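Local coordinates for protein bifunctional autolysin (PDB 6FXO) that probably cleaves bacterial cell-wall peptidoglycan, its family 73 glycoside hydrolase module acting as an N-acetylglucosaminidase, at residues A[141-153]-A[163-176]. Numbering follows the deposited sequence.
Sequences TKYHNVFGIAAYD and YAKQAGWDTVSKAI
Lys-165 sets its CG squarely on one face of the Tyr-143 ring, 3.3 Å from the centroid, a CH-pi contact at the end of helix 158-166. Next along the extended chain, His-144 N gives a hydrogen bond of 2.6 Å to Trp-169 O, almost in line with the carbonyl. With CG anti to the carbonyl carbon (chi1 -56°), the His-144 ring stands beside its own backbone N, its edge toward Trp-169 O and Asp-170 O; Val-172 CG2 lies over one face, offset toward the rim, and ND1 bonds to Ala-125 O. Ala-175 CB presses against His-144 CB (3.6 Å) and the His-144 carbonyl. In this lysozyme-clan domain, the irregular segment 141-153 runs across the turn joining helices 158-166 and 172-180. Trp-169, centre of an inverse gamma turn, inserts its indole between Ala-175 CA on one face and Ala-167 CB on the other. The Asn-145 amide meets the indole edge, its plane 85° from the ring, while OD1 accepts from Ile-149 N. Ile-149 divides its branches: CG1 abuts Trp-169 CH2 (3.8 Å), and CG2 sits over the centre of one face of the Tyr-163 ring, a CH-pi contact; Tyr-163 CD1 also receives Ala-150 CB. Val-146 CG2 packs at 3.7 Å against Ile-176 CG1, one residue on from Ala-175.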
loop_
_atom_site.group_PDB
_atom_site.type_symbol
_atom_site.label_atom_id
_atom_site.label_comp_id
_atom_site.label_asym_id
_atom_site.label_seq_id
_atom_site.Cartn_x
_atom_site.Cartn_y
_atom_site.Cartn_z
ATOM N N THR A 141 -2.787 -28.163 -17.050
ATOM C CA THR A 141 -1.712 -27.543 -16.283
ATOM C C THR A 141 -1.886 -26.038 -16.246
ATOM O O THR A 141 -2.363 -25.431 -17.206
ATOM C CB THR A 141 -0.344 -28.029 -16.784
ATOM O OG1 THR A 141 -0.054 -29.274 -16.143
ATOM C CG2 THR A 141 0.773 -27.009 -16.536
ATOM N N LYS A 142 -1.445 -25.440 -15.138
ATOM C CA LYS A 142 -1.560 -24.005 -14.964
ATOM C C LYS A 142 -0.397 -23.198 -14.412
ATOM O O LYS A 142 0.269 -23.595 -13.457
ATOM C CB LYS A 142 -2.731 -23.782 -13.986
ATOM C CG LYS A 142 -2.978 -24.948 -12.978
ATOM C CD LYS A 142 -2.274 -24.806 -11.583
ATOM C CE LYS A 142 -2.677 -25.851 -10.535
ATOM N NZ LYS A 142 -1.938 -25.747 -9.209
ATOM N N TYR A 143 -0.219 -22.014 -15.018
ATOM C CA TYR A 143 0.806 -21.027 -14.690
ATOM C C TYR A 143 -0.008 -19.977 -13.831
ATOM O O TYR A 143 -1.214 -19.908 -14.012
ATOM C CB TYR A 143 1.447 -20.541 -16.019
ATOM C CG TYR A 143 2.201 -21.638 -16.768
ATOM C CD1 TYR A 143 1.532 -22.595 -17.535
ATOM C CD2 TYR A 143 3.588 -21.731 -16.713
ATOM C CE1 TYR A 143 2.212 -23.597 -18.210
ATOM C CE2 TYR A 143 4.285 -22.728 -17.390
ATOM C CZ TYR A 143 3.591 -23.665 -18.136
ATOM O OH TYR A 143 4.272 -24.666 -18.799
ATOM N N HIS A 144 0.627 -19.193 -12.914
ATOM C CA HIS A 144 -0.029 -18.191 -12.032
ATOM C C HIS A 144 0.375 -16.697 -11.999
ATOM O O HIS A 144 1.446 -16.331 -12.460
ATOM C CB HIS A 144 0.120 -18.736 -10.602
ATOM C CG HIS A 144 -0.426 -20.097 -10.407
ATOM N ND1 HIS A 144 -1.675 -20.314 -9.836
ATOM C CD2 HIS A 144 0.083 -21.317 -10.704
ATOM C CE1 HIS A 144 -1.894 -21.623 -9.808
ATOM N NE2 HIS A 144 -0.861 -22.246 -10.322
ATOM N N ASN A 145 -0.499 -15.840 -11.388
ATOM C CA ASN A 145 -0.224 -14.416 -11.302
ATOM C C ASN A 145 -0.893 -13.811 -10.122
ATOM O O ASN A 145 -2.084 -13.496 -10.197
ATOM C CB ASN A 145 -0.808 -13.717 -12.468
ATOM C CG ASN A 145 0.072 -12.642 -12.946
ATOM O OD1 ASN A 145 0.477 -11.736 -12.192
ATOM N ND2 ASN A 145 0.342 -12.635 -14.189
ATOM N N VAL A 146 -0.171 -13.654 -9.031
ATOM C CA VAL A 146 -0.901 -13.053 -7.922
ATOM C C VAL A 146 -0.820 -11.519 -7.866
ATOM O O VAL A 146 -1.389 -10.904 -6.957
ATOM C CB VAL A 146 -0.477 -13.724 -6.610
ATOM C CG1 VAL A 146 -0.703 -15.226 -6.691
ATOM C CG2 VAL A 146 0.985 -13.420 -6.298
ATOM N N PHE A 147 -0.141 -10.890 -8.819
ATOM C CA PHE A 147 -0.018 -9.430 -8.802
ATOM C C PHE A 147 -0.580 -8.573 -9.962
ATOM O O PHE A 147 -0.294 -7.384 -10.014
ATOM C CB PHE A 147 1.439 -9.016 -8.524
ATOM C CG PHE A 147 1.826 -9.073 -7.067
ATOM C CD1 PHE A 147 2.608 -10.100 -6.584
ATOM C CD2 PHE A 147 1.387 -8.103 -6.174
ATOM C CE1 PHE A 147 2.947 -10.164 -5.238
ATOM C CE2 PHE A 147 1.726 -8.170 -4.843
ATOM C CZ PHE A 147 2.502 -9.199 -4.372
ATOM N N GLY A 148 -1.344 -9.162 -10.881
ATOM C CA GLY A 148 -1.896 -8.416 -11.980
ATOM C C GLY A 148 -0.807 -7.989 -12.930
ATOM O O GLY A 148 -1.031 -7.041 -13.673
ATOM N N ILE A 149 0.366 -8.708 -12.944
ATOM C CA ILE A 149 1.420 -8.278 -13.862
ATOM C C ILE A 149 0.964 -8.307 -15.312
ATOM O O ILE A 149 0.384 -9.294 -15.767
ATOM C CB ILE A 149 2.658 -9.197 -13.680
ATOM C CG1 ILE A 149 3.058 -9.295 -12.203
ATOM C CG2 ILE A 149 3.818 -8.698 -14.535
ATOM C CD1 ILE A 149 3.462 -7.979 -11.571
ATOM N N ALA A 150 1.276 -7.209 -16.039
ATOM C CA ALA A 150 0.925 -7.050 -17.447
ATOM C C ALA A 150 -0.553 -7.367 -17.713
ATOM O O ALA A 150 -0.887 -7.893 -18.771
ATOM C CB ALA A 150 1.823 -7.931 -18.308
ATOM N N ALA A 151 -1.431 -7.028 -16.755
ATOM C CA ALA A 151 -2.866 -7.286 -16.894
ATOM C C ALA A 151 -3.807 -6.092 -17.097
ATOM O O ALA A 151 -5.021 -6.280 -17.109
ATOM C CB ALA A 151 -3.350 -8.119 -15.716
ATOM N N TYR A 152 -3.268 -4.884 -17.257
ATOM C CA TYR A 152 -4.111 -3.707 -17.453
ATOM C C TYR A 152 -3.911 -3.117 -18.849
ATOM O O TYR A 152 -3.554 -1.945 -18.972
ATOM C CB TYR A 152 -3.772 -2.641 -16.380
ATOM C CG TYR A 152 -4.033 -3.038 -14.938
ATOM C CD1 TYR A 152 -3.104 -3.774 -14.214
ATOM C CD2 TYR A 152 -5.196 -2.646 -14.289
ATOM C CE1 TYR A 152 -3.322 -4.107 -12.884
ATOM C CE2 TYR A 152 -5.424 -2.972 -12.957
ATOM C CZ TYR A 152 -4.486 -3.705 -12.257
ATOM O OH TYR A 152 -4.709 -4.034 -10.940
ATOM N N ASP A 153 -4.138 -3.934 -19.901
ATOM C CA ASP A 153 -3.973 -3.470 -21.262
ATOM C C ASP A 153 -4.837 -4.200 -22.288
ATOM O O ASP A 153 -6.040 -3.956 -22.347
ATOM C CB ASP A 153 -2.485 -3.520 -21.656
ATOM N N TYR A 163 2.357 -14.033 -19.332
ATOM C CA TYR A 163 3.539 -13.502 -18.673
ATOM C C TYR A 163 3.997 -14.509 -17.674
ATOM O O TYR A 163 5.183 -14.819 -17.566
ATOM C CB TYR A 163 3.196 -12.185 -17.982
ATOM C CG TYR A 163 4.408 -11.354 -17.641
ATOM C CD1 TYR A 163 4.718 -10.215 -18.364
ATOM C CD2 TYR A 163 5.236 -11.697 -16.583
ATOM C CE1 TYR A 163 5.820 -9.433 -18.043
ATOM C CE2 TYR A 163 6.341 -10.927 -16.252
ATOM C CZ TYR A 163 6.630 -9.793 -16.984
ATOM O OH TYR A 163 7.720 -9.027 -16.651
ATOM N N ALA A 164 3.029 -15.016 -16.932
ATOM C CA ALA A 164 3.280 -16.007 -15.913
ATOM C C ALA A 164 3.824 -17.261 -16.528
ATOM O O ALA A 164 4.649 -17.932 -15.914
ATOM C CB ALA A 164 1.997 -16.314 -15.173
ATOM N N LYS A 165 3.361 -17.591 -17.744
ATOM C CA LYS A 165 3.882 -18.797 -18.357
ATOM C C LYS A 165 5.343 -18.601 -18.736
ATOM O O LYS A 165 6.158 -19.510 -18.593
ATOM C CB LYS A 165 3.065 -19.147 -19.627
ATOM C CG LYS A 165 3.086 -20.625 -20.036
ATOM C CD LYS A 165 3.100 -20.809 -21.564
ATOM C CE LYS A 165 2.728 -22.202 -22.045
ATOM N NZ LYS A 165 1.370 -22.237 -22.681
ATOM N N GLN A 166 5.662 -17.389 -19.206
ATOM C CA GLN A 166 7.013 -17.024 -19.613
ATOM C C GLN A 166 8.104 -17.001 -18.561
ATOM O O GLN A 166 9.260 -17.276 -18.877
ATOM C CB GLN A 166 6.997 -15.629 -20.307
ATOM C CG GLN A 166 6.968 -15.566 -21.854
ATOM C CD GLN A 166 8.316 -15.683 -22.561
ATOM O OE1 GLN A 166 9.144 -14.768 -22.540
ATOM N NE2 GLN A 166 8.516 -16.798 -23.262
ATOM N N ALA A 167 7.737 -16.677 -17.312
ATOM C CA ALA A 167 8.675 -16.616 -16.210
ATOM C C ALA A 167 8.675 -17.836 -15.334
ATOM O O ALA A 167 9.226 -17.793 -14.239
ATOM C CB ALA A 167 8.385 -15.386 -15.367
ATOM N N GLY A 168 8.023 -18.907 -15.777
ATOM C CA GLY A 168 7.987 -20.107 -14.970
ATOM C C GLY A 168 7.106 -20.074 -13.735
ATOM O O GLY A 168 7.338 -20.886 -12.847
ATOM N N TRP A 169 6.091 -19.163 -13.643
ATOM C CA TRP A 169 5.251 -19.151 -12.453
ATOM C C TRP A 169 4.210 -20.248 -12.514
ATOM O O TRP A 169 3.012 -20.013 -12.499
ATOM C CB TRP A 169 4.609 -17.764 -12.222
ATOM C CG TRP A 169 5.542 -16.532 -12.244
ATOM C CD1 TRP A 169 6.878 -16.473 -11.932
ATOM C CD2 TRP A 169 5.156 -15.189 -12.570
ATOM N NE1 TRP A 169 7.332 -15.191 -12.051
ATOM C CE2 TRP A 169 6.296 -14.378 -12.436
ATOM C CE3 TRP A 169 3.953 -14.593 -12.960
ATOM C CZ2 TRP A 169 6.274 -13.002 -12.681
ATOM C CZ3 TRP A 169 3.928 -13.237 -13.201
ATOM C CH2 TRP A 169 5.075 -12.456 -13.061
ATOM N N ASP A 170 4.714 -21.466 -12.552
ATOM C CA ASP A 170 3.949 -22.712 -12.615
ATOM C C ASP A 170 3.348 -23.117 -11.274
ATOM O O ASP A 170 2.516 -24.021 -11.215
ATOM C CB ASP A 170 4.812 -23.856 -13.194
ATOM C CG ASP A 170 6.109 -24.139 -12.455
ATOM O OD1 ASP A 170 7.154 -23.583 -12.854
ATOM O OD2 ASP A 170 6.082 -24.923 -11.486
ATOM N N THR A 171 3.765 -22.442 -10.200
ATOM C CA THR A 171 3.260 -22.749 -8.866
ATOM C C THR A 171 3.014 -21.452 -8.113
ATOM O O THR A 171 3.604 -20.426 -8.443
ATOM C CB THR A 171 4.279 -23.604 -8.104
ATOM O OG1 THR A 171 4.839 -24.569 -8.994
ATOM C CG2 THR A 171 3.657 -24.316 -6.917
ATOM N N VAL A 172 2.163 -21.506 -7.086
ATOM C CA VAL A 172 1.867 -20.302 -6.313
ATOM C C VAL A 172 3.016 -19.630 -5.553
ATOM O O VAL A 172 3.058 -18.402 -5.513
ATOM C CB VAL A 172 0.682 -20.594 -5.369
ATOM C CG1 VAL A 172 0.183 -19.307 -4.721
ATOM C CG2 VAL A 172 -0.445 -21.291 -6.122
ATOM N N SER A 173 3.952 -20.400 -4.965
ATOM C CA SER A 173 5.036 -19.732 -4.247
ATOM C C SER A 173 5.881 -18.936 -5.212
ATOM O O SER A 173 6.446 -17.902 -4.867
ATOM C CB SER A 173 5.901 -20.754 -3.514
ATOM O OG SER A 173 7.216 -20.275 -3.279
ATOM N N LYS A 174 5.937 -19.448 -6.430
ATOM C CA LYS A 174 6.668 -18.917 -7.572
ATOM C C LYS A 174 6.035 -17.654 -8.136
ATOM O O LYS A 174 6.762 -16.699 -8.404
ATOM C CB LYS A 174 6.788 -19.984 -8.686
ATOM C CG LYS A 174 7.814 -21.095 -8.416
ATOM C CD LYS A 174 7.768 -22.228 -9.473
ATOM C CE LYS A 174 8.827 -23.295 -9.245
ATOM N NZ LYS A 174 8.774 -24.409 -10.243
ATOM N N ALA A 175 4.690 -17.631 -8.335
ATOM C CA ALA A 175 4.125 -16.406 -8.866
ATOM C C ALA A 175 4.392 -15.314 -7.855
ATOM O O ALA A 175 4.622 -14.157 -8.206
ATOM C CB ALA A 175 2.634 -16.564 -9.093
ATOM N N ILE A 176 4.370 -15.691 -6.580
ATOM C CA ILE A 176 4.629 -14.702 -5.558
ATOM C C ILE A 176 6.057 -14.169 -5.609
ATOM O O ILE A 176 6.265 -12.959 -5.451
ATOM C CB ILE A 176 4.363 -15.358 -4.183
ATOM C CG1 ILE A 176 2.884 -15.547 -4.003
ATOM C CG2 ILE A 176 4.990 -14.539 -3.036
ATOM C CD1 ILE A 176 2.416 -16.487 -2.853
#